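Local coordinates for peptidoglycan-N-acetylmuramic acid deacetylase PdaA (Bacillus subtilis, PDB 1W1B), which removes the acetyl group from N-acetylmuramic acid residues of peptidoglycan, a step toward the muramic delta-lactam of the spore cortex, at residues I115-F120 with S139-V144; F120-L125 with R157-V162. All coordinates share one frame; numbering follows the deposited sequence.

Contact 1. Residues I115-F120 with S139-V144; sequences IGNHSF and SVNEEV. With CD (cadmium ion), chain C.
A chi1 of -151° swings the Asn117 amide away from its own backbone N and against Val140, whose CG2, anti to its carbonyl carbon, reaches on to the backbone at Ser119 and Phe120. Asn117 OD1 sits 3.6 Å from Val140 CB and is already engaged on its own side: it accepts the backbone N of Ser119 at 2.8 Å, in the carbonyl plane, which makes an Asx turn just where strand 114-117 ends. Asn117 ND2 bonds to Leu137 O in helix 130-148, and water 1, held by Asn141 OD1 at 2.8 Å, adds a weak link to it. The amides of Asn117 and Asn141 are turned 77° apart. At one end Ile115 CD1 packs 4.0 Å from Val144 CG1; at the other, Ser139 OG lies 3.3 Å from Phe120 CB, its hydrogen bond going to Asp135 O one turn back. Residues 115-117 and 139-144 run roughly antiparallel, as neighbours in the NodB homology domain's β/α barrel. Both ends of the Asn117 amide are bonded, which fixes its rotation; the turn it shapes has His118, a cadmium ligand through NE2, as its middle residue, so the amide facing the helix also shapes the backbone around a metal ligand.

Contact 2. Residues F120-L125 with R157-V162; sequences FHHPDL and RPPRGV. With CD (cadmium ion), chain D; CD (cadmium ion), chain C.
His122 lies with one face of its imidazole over Pro159, whose CB sits 3.5 Å from the ring centroid and only 12° off the normal, a CH-pi contact. This is the metal site of the NodB homology domain, where His118 and His122 both bind one cadmium. The His122 chi1 of -162° carries the ring in over the proline while NE2 reaches that metal at 2.4 Å. The proline thus backs a first-shell ligand, and the ring of His118 meets that of His122 edge-to-face. A second tie runs through solvent: water 3, a ligand of the same cadmium, accepts from the backbone N of Arg160 at 2.7 Å. At the start of 157-162 the guanidinium of Arg157 forms a salt bridge with Asp67, probably the catalytic base. His121 NE2 binds a second cadmium at 2.6 Å, with water 6 as another ligand.

Pro159 also meets the loop further on. Its CB comes within 3.1 Å of Pro123 O, and Leu125 CD1 touches its CD at 3.5 Å, the two side chains crossing at about a right angle. Replacing Pro159 by alanine removes CG and CD, which would probably open a gap toward Pro123 and Leu125 and let the backbone under the His122 ring flex, though the CB over the ring would remain. Val162 CG1 lies 3.7 Å from Asp124 OD1, an oxygen whose hydrogen bond goes to Thr126 OG1. Between the loops sits water 5, which accepts from Leu125 N at 3.0 Å and lies close to the carbonyl oxygens of Pro159 and Val162.

Overall arrangement
The two contacts share Phe120, where the chain leaving strand 114-117 passes from one to the other. Both are partly buried, but they differ in what they join: contact 1 sets a barrel strand and its turn against helix 130-148, whereas contact 2 brings together two irregular loops. Each contributes one histidine to the shared cadmium. Around it the chemistry differs: an Asx-turn amide and strand-to-helix packing in contact 1, a CH-pi contact and proline packing between loops in contact 2. They are stitched to each other where His118 ND1 meets Arg157 O and Asn117 O meets Arg157 N, both probable hydrogen bonds, so the two histidines on that cadmium are each supported from Arg157-Val162.

Contact 1. Residues I115-F120 with S139-V144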
loop_
_atom_site.group_PDB
_atom_site.type_symbol
_atom_site.label_atom_id
_atom_site.label_comp_id
_atom_site.label_asym_id
_atom_site.label_seq_id
_atom_site.Cartn_x
_atom_site.Cartn_y
_atom_site.Cartn_z
ATOM N N ILE A 115 -1.889 3.470 -9.084
ATOM C CA ILE A 115 -0.632 4.022 -8.623
ATOM C C ILE A 115 -0.952 4.987 -7.476
ATOM O O ILE A 115 -1.667 5.976 -7.663
ATOM C CB ILE A 115 0.100 4.748 -9.770
ATOM C CG1 ILE A 115 0.584 3.723 -10.804
ATOM C CG2 ILE A 115 1.287 5.526 -9.215
ATOM C CD1 ILE A 115 0.980 4.345 -12.164
ATOM N N GLY A 116 -0.452 4.659 -6.285
ATOM C CA GLY A 116 -0.692 5.474 -5.108
ATOM C C GLY A 116 0.486 6.389 -4.837
ATOM O O GLY A 116 1.548 6.244 -5.445
ATOM N N ASN A 117 0.311 7.314 -3.898
ATOM C CA ASN A 117 1.344 8.284 -3.585
ATOM C C ASN A 117 2.127 7.944 -2.317
ATOM O O ASN A 117 1.550 7.778 -1.229
ATOM C CB ASN A 117 0.713 9.677 -3.433
ATOM C CG ASN A 117 1.681 10.805 -3.794
ATOM O OD1 ASN A 117 2.849 10.799 -3.396
ATOM N ND2 ASN A 117 1.192 11.775 -4.548
ATOM N N HIS A 118 3.446 7.849 -2.456
ATOM C CA HIS A 118 4.303 7.567 -1.308
ATOM C C HIS A 118 5.260 8.755 -1.097
ATOM O O HIS A 118 6.277 8.624 -0.407
ATOM C CB HIS A 118 5.085 6.259 -1.542
ATOM C CG HIS A 118 5.535 5.586 -0.281
ATOM N ND1 HIS A 118 4.868 5.725 0.918
ATOM C CD2 HIS A 118 6.556 4.724 -0.046
ATOM C CE1 HIS A 118 5.458 4.980 1.837
ATOM N NE2 HIS A 118 6.485 4.364 1.278
ATOM N N SER A 119 4.894 9.903 -1.688
ATOM C CA SER A 119 5.642 11.180 -1.632
ATOM C C SER A 119 6.899 11.189 -2.496
ATOM O O SER A 119 7.514 10.151 -2.742
ATOM C CB SER A 119 6.035 11.560 -0.200
ATOM O OG SER A 119 7.195 10.856 0.189
ATOM N N PHE A 120 7.295 12.375 -2.937
ATOM C CA PHE A 120 8.449 12.492 -3.814
ATOM C C PHE A 120 9.782 12.093 -3.204
ATOM O O PHE A 120 10.491 11.247 -3.763
ATOM C CB PHE A 120 8.559 13.913 -4.394
ATOM C CG PHE A 120 9.413 13.977 -5.629
ATOM C CD1 PHE A 120 10.787 14.170 -5.537
ATOM C CD2 PHE A 120 8.856 13.719 -6.885
ATOM C CE1 PHE A 120 11.598 14.095 -6.674
ATOM C CE2 PHE A 120 9.656 13.642 -8.030
ATOM C CZ PHE A 120 11.029 13.826 -7.924
ATOM N N SER A 139 4.171 16.547 -6.968
ATOM C CA SER A 139 5.279 16.234 -7.859
ATOM C C SER A 139 5.319 14.763 -8.277
ATOM O O SER A 139 5.799 14.439 -9.368
ATOM C CB SER A 139 6.616 16.688 -7.240
ATOM O OG SER A 139 6.760 16.237 -5.904
ATOM N N VAL A 140 4.815 13.873 -7.427
ATOM C CA VAL A 140 4.765 12.445 -7.773
ATOM C C VAL A 140 3.722 12.266 -8.892
ATOM O O VAL A 140 4.000 11.616 -9.910
ATOM C CB VAL A 140 4.402 11.564 -6.518
ATOM C CG1 VAL A 140 3.997 10.147 -6.940
ATOM C CG2 VAL A 140 5.606 11.468 -5.596
ATOM N N ASN A 141 2.537 12.855 -8.721
ATOM C CA ASN A 141 1.489 12.764 -9.744
ATOM C C ASN A 141 1.927 13.453 -11.043
ATOM O O ASN A 141 1.622 12.988 -12.151
ATOM C CB ASN A 141 0.192 13.418 -9.261
ATOM C CG ASN A 141 -0.362 12.763 -8.027
ATOM O OD1 ASN A 141 -0.249 11.552 -7.858
ATOM N ND2 ASN A 141 -0.986 13.558 -7.156
ATOM N N GLU A 142 2.638 14.564 -10.899
ATOM C CA GLU A 142 3.128 15.318 -12.048
ATOM C C GLU A 142 4.051 14.443 -12.901
ATOM O O GLU A 142 4.007 14.476 -14.137
ATOM C CB GLU A 142 3.885 16.557 -11.563
ATOM C CG GLU A 142 4.686 17.298 -12.633
ATOM C CD GLU A 142 3.906 18.411 -13.330
ATOM O OE1 GLU A 142 2.762 18.700 -12.926
ATOM O OE2 GLU A 142 4.453 19.007 -14.284
ATOM N N GLU A 143 4.890 13.663 -12.232
ATOM C CA GLU A 143 5.830 12.785 -12.926
ATOM C C GLU A 143 5.140 11.553 -13.520
ATOM O O GLU A 143 5.465 11.125 -14.627
ATOM C CB GLU A 143 6.940 12.358 -11.969
ATOM C CG GLU A 143 8.142 11.735 -12.675
ATOM C CD GLU A 143 8.769 12.685 -13.685
ATOM O OE1 GLU A 143 8.969 13.875 -13.338
ATOM O OE2 GLU A 143 9.060 12.232 -14.810
ATOM N N VAL A 144 4.197 10.988 -12.774
ATOM C CA VAL A 144 3.428 9.825 -13.233
ATOM C C VAL A 144 2.618 10.255 -14.460
ATOM O O VAL A 144 2.554 9.534 -15.456
ATOM C CB VAL A 144 2.438 9.302 -12.134
ATOM C CG1 VAL A 144 1.520 8.219 -12.720
ATOM C CG2 VAL A 144 3.220 8.752 -10.925
HETATM CD CD CD C . 8.435 3.407 2.390
HETATM O O HOH W 1 -1.650 10.186 -5.829
HETATM O O HOH W 2 7.526 0.912 3.063
HETATM O O HOH W 3 7.309 3.655 4.481
HETATM O O HOH W 4 9.397 2.642 0.305
#

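Contact 2. Residues F120-L125 with R157-V162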
loop_
_atom_site.group_PDB
_atom_site.type_symbol
_atom_site.label_atom_id
_atom_site.label_comp_id
_atom_site.label_asym_id
_atom_site.label_seq_id
_atom_site.Cartn_x
_atom_site.Cartn_y
_atom_site.Cartn_z
ATOM N N PHE A 120 7.295 12.375 -2.937
ATOM C CA PHE A 120 8.449 12.492 -3.814
ATOM C C PHE A 120 9.782 12.093 -3.204
ATOM O O PHE A 120 10.491 11.247 -3.763
ATOM C CB PHE A 120 8.559 13.913 -4.394
ATOM C CG PHE A 120 9.413 13.977 -5.629
ATOM C CD1 PHE A 120 10.787 14.170 -5.537
ATOM C CD2 PHE A 120 8.856 13.719 -6.885
ATOM C CE1 PHE A 120 11.598 14.095 -6.674
ATOM C CE2 PHE A 120 9.656 13.642 -8.030
ATOM C CZ PHE A 120 11.029 13.826 -7.924
ATOM N N HIS A 121 10.126 12.689 -2.064
ATOM C CA HIS A 121 11.400 12.389 -1.424
ATOM C C HIS A 121 11.295 11.427 -0.259
ATOM O O HIS A 121 12.292 11.164 0.400
ATOM C CB HIS A 121 12.095 13.670 -0.938
ATOM C CG HIS A 121 12.402 14.651 -2.025
ATOM N ND1 HIS A 121 11.597 15.736 -2.297
ATOM C CD2 HIS A 121 13.425 14.709 -2.910
ATOM C CE1 HIS A 121 12.113 16.422 -3.301
ATOM N NE2 HIS A 121 13.221 15.818 -3.691
ATOM N N HIS A 122 10.100 10.902 -0.003
ATOM C CA HIS A 122 9.903 9.958 1.093
ATOM C C HIS A 122 10.385 10.556 2.430
ATOM O O HIS A 122 11.100 9.908 3.199
ATOM C CB HIS A 122 10.651 8.650 0.791
ATOM C CG HIS A 122 10.188 7.475 1.602
ATOM N ND1 HIS A 122 10.844 7.037 2.732
ATOM C CD2 HIS A 122 9.148 6.624 1.423
ATOM C CE1 HIS A 122 10.232 5.970 3.214
ATOM N NE2 HIS A 122 9.198 5.697 2.437
ATOM N N PRO A 123 10.000 11.810 2.719
ATOM C CA PRO A 123 10.422 12.434 3.981
ATOM C C PRO A 123 9.431 12.111 5.100
ATOM O O PRO A 123 8.392 11.490 4.866
ATOM C CB PRO A 123 10.384 13.918 3.646
ATOM C CG PRO A 123 9.109 13.988 2.814
ATOM C CD PRO A 123 9.259 12.780 1.878
ATOM N N ASP A 124 9.766 12.526 6.313
ATOM C CA ASP A 124 8.867 12.363 7.439
ATOM C C ASP A 124 7.988 13.599 7.255
ATOM O O ASP A 124 8.440 14.722 7.476
ATOM C CB ASP A 124 9.609 12.484 8.768
ATOM C CG ASP A 124 8.666 12.425 9.962
ATOM O OD1 ASP A 124 7.485 12.811 9.830
ATOM O OD2 ASP A 124 9.104 12.003 11.042
ATOM N N LEU A 125 6.744 13.395 6.833
ATOM C CA LEU A 125 5.824 14.500 6.588
ATOM C C LEU A 125 5.489 15.357 7.816
ATOM O O LEU A 125 5.011 16.481 7.663
ATOM C CB LEU A 125 4.528 13.957 5.960
ATOM C CG LEU A 125 4.671 13.238 4.601
ATOM C CD1 LEU A 125 3.379 12.465 4.293
ATOM C CD2 LEU A 125 5.007 14.242 3.498
ATOM N N ARG A 157 0.131 6.943 1.278
ATOM C CA ARG A 157 0.698 6.086 2.302
ATOM C C ARG A 157 1.917 6.889 2.792
ATOM O O ARG A 157 2.887 7.080 2.059
ATOM C CB ARG A 157 1.122 4.728 1.762
ATOM C CG ARG A 157 1.596 3.827 2.906
ATOM C CD ARG A 157 1.644 2.383 2.508
ATOM N NE ARG A 157 0.341 1.718 2.553
ATOM C CZ ARG A 157 0.080 0.608 1.875
ATOM N NH1 ARG A 157 1.026 0.080 1.108
ATOM N NH2 ARG A 157 -1.096 0.014 1.979
ATOM N N PRO A 158 1.853 7.402 4.032
ATOM C CA PRO A 158 2.927 8.203 4.638
ATOM C C PRO A 158 4.287 7.516 4.596
ATOM O O PRO A 158 4.394 6.320 4.886
ATOM C CB PRO A 158 2.456 8.403 6.080
ATOM C CG PRO A 158 0.963 8.295 5.974
ATOM C CD PRO A 158 0.775 7.155 5.009
ATOM N N PRO A 159 5.340 8.259 4.214
ATOM C CA PRO A 159 6.673 7.655 4.172
ATOM C C PRO A 159 7.043 7.243 5.602
ATOM O O PRO A 159 6.762 7.982 6.553
ATOM C CB PRO A 159 7.543 8.788 3.646
ATOM C CG PRO A 159 6.609 9.566 2.775
ATOM C CD PRO A 159 5.345 9.604 3.612
ATOM N N ARG A 160 7.645 6.064 5.755
ATOM C CA ARG A 160 8.035 5.548 7.071
ATOM C C ARG A 160 6.843 5.178 7.947
ATOM O O ARG A 160 7.020 4.814 9.110
ATOM C CB ARG A 160 8.892 6.565 7.836
ATOM C CG ARG A 160 10.302 6.779 7.286
ATOM C CD ARG A 160 11.395 6.439 8.328
ATOM N NE ARG A 160 11.534 5.001 8.569
ATOM C CZ ARG A 160 11.050 4.352 9.628
ATOM N NH1 ARG A 160 10.383 5.000 10.580
ATOM N NH2 ARG A 160 11.233 3.041 9.733
ATOM N N GLY A 161 5.637 5.280 7.399
ATOM C CA GLY A 161 4.447 4.947 8.162
ATOM C C GLY A 161 4.207 5.952 9.275
ATOM O O GLY A 161 3.392 5.733 10.176
ATOM N N VAL A 162 4.916 7.071 9.199
ATOM C CA VAL A 162 4.802 8.118 10.195
ATOM C C VAL A 162 3.834 9.214 9.786
ATOM O O VAL A 162 3.915 9.753 8.684
ATOM C CB VAL A 162 6.173 8.762 10.477
ATOM C CG1 VAL A 162 6.021 9.888 11.479
ATOM C CG2 VAL A 162 7.129 7.714 10.995
HETATM CD CD CD D . 14.573 16.815 -5.645
HETATM CD CD CD C . 8.435 3.407 2.390
HETATM O O HOH W 5 5.480 10.673 6.556
HETATM O O HOH W 3 7.309 3.655 4.481
HETATM O O HOH W 2 7.526 0.912 3.063
HETATM O O HOH W 4 9.397 2.642 0.305
HETATM O O HOH W 6 14.169 16.459 -8.270
#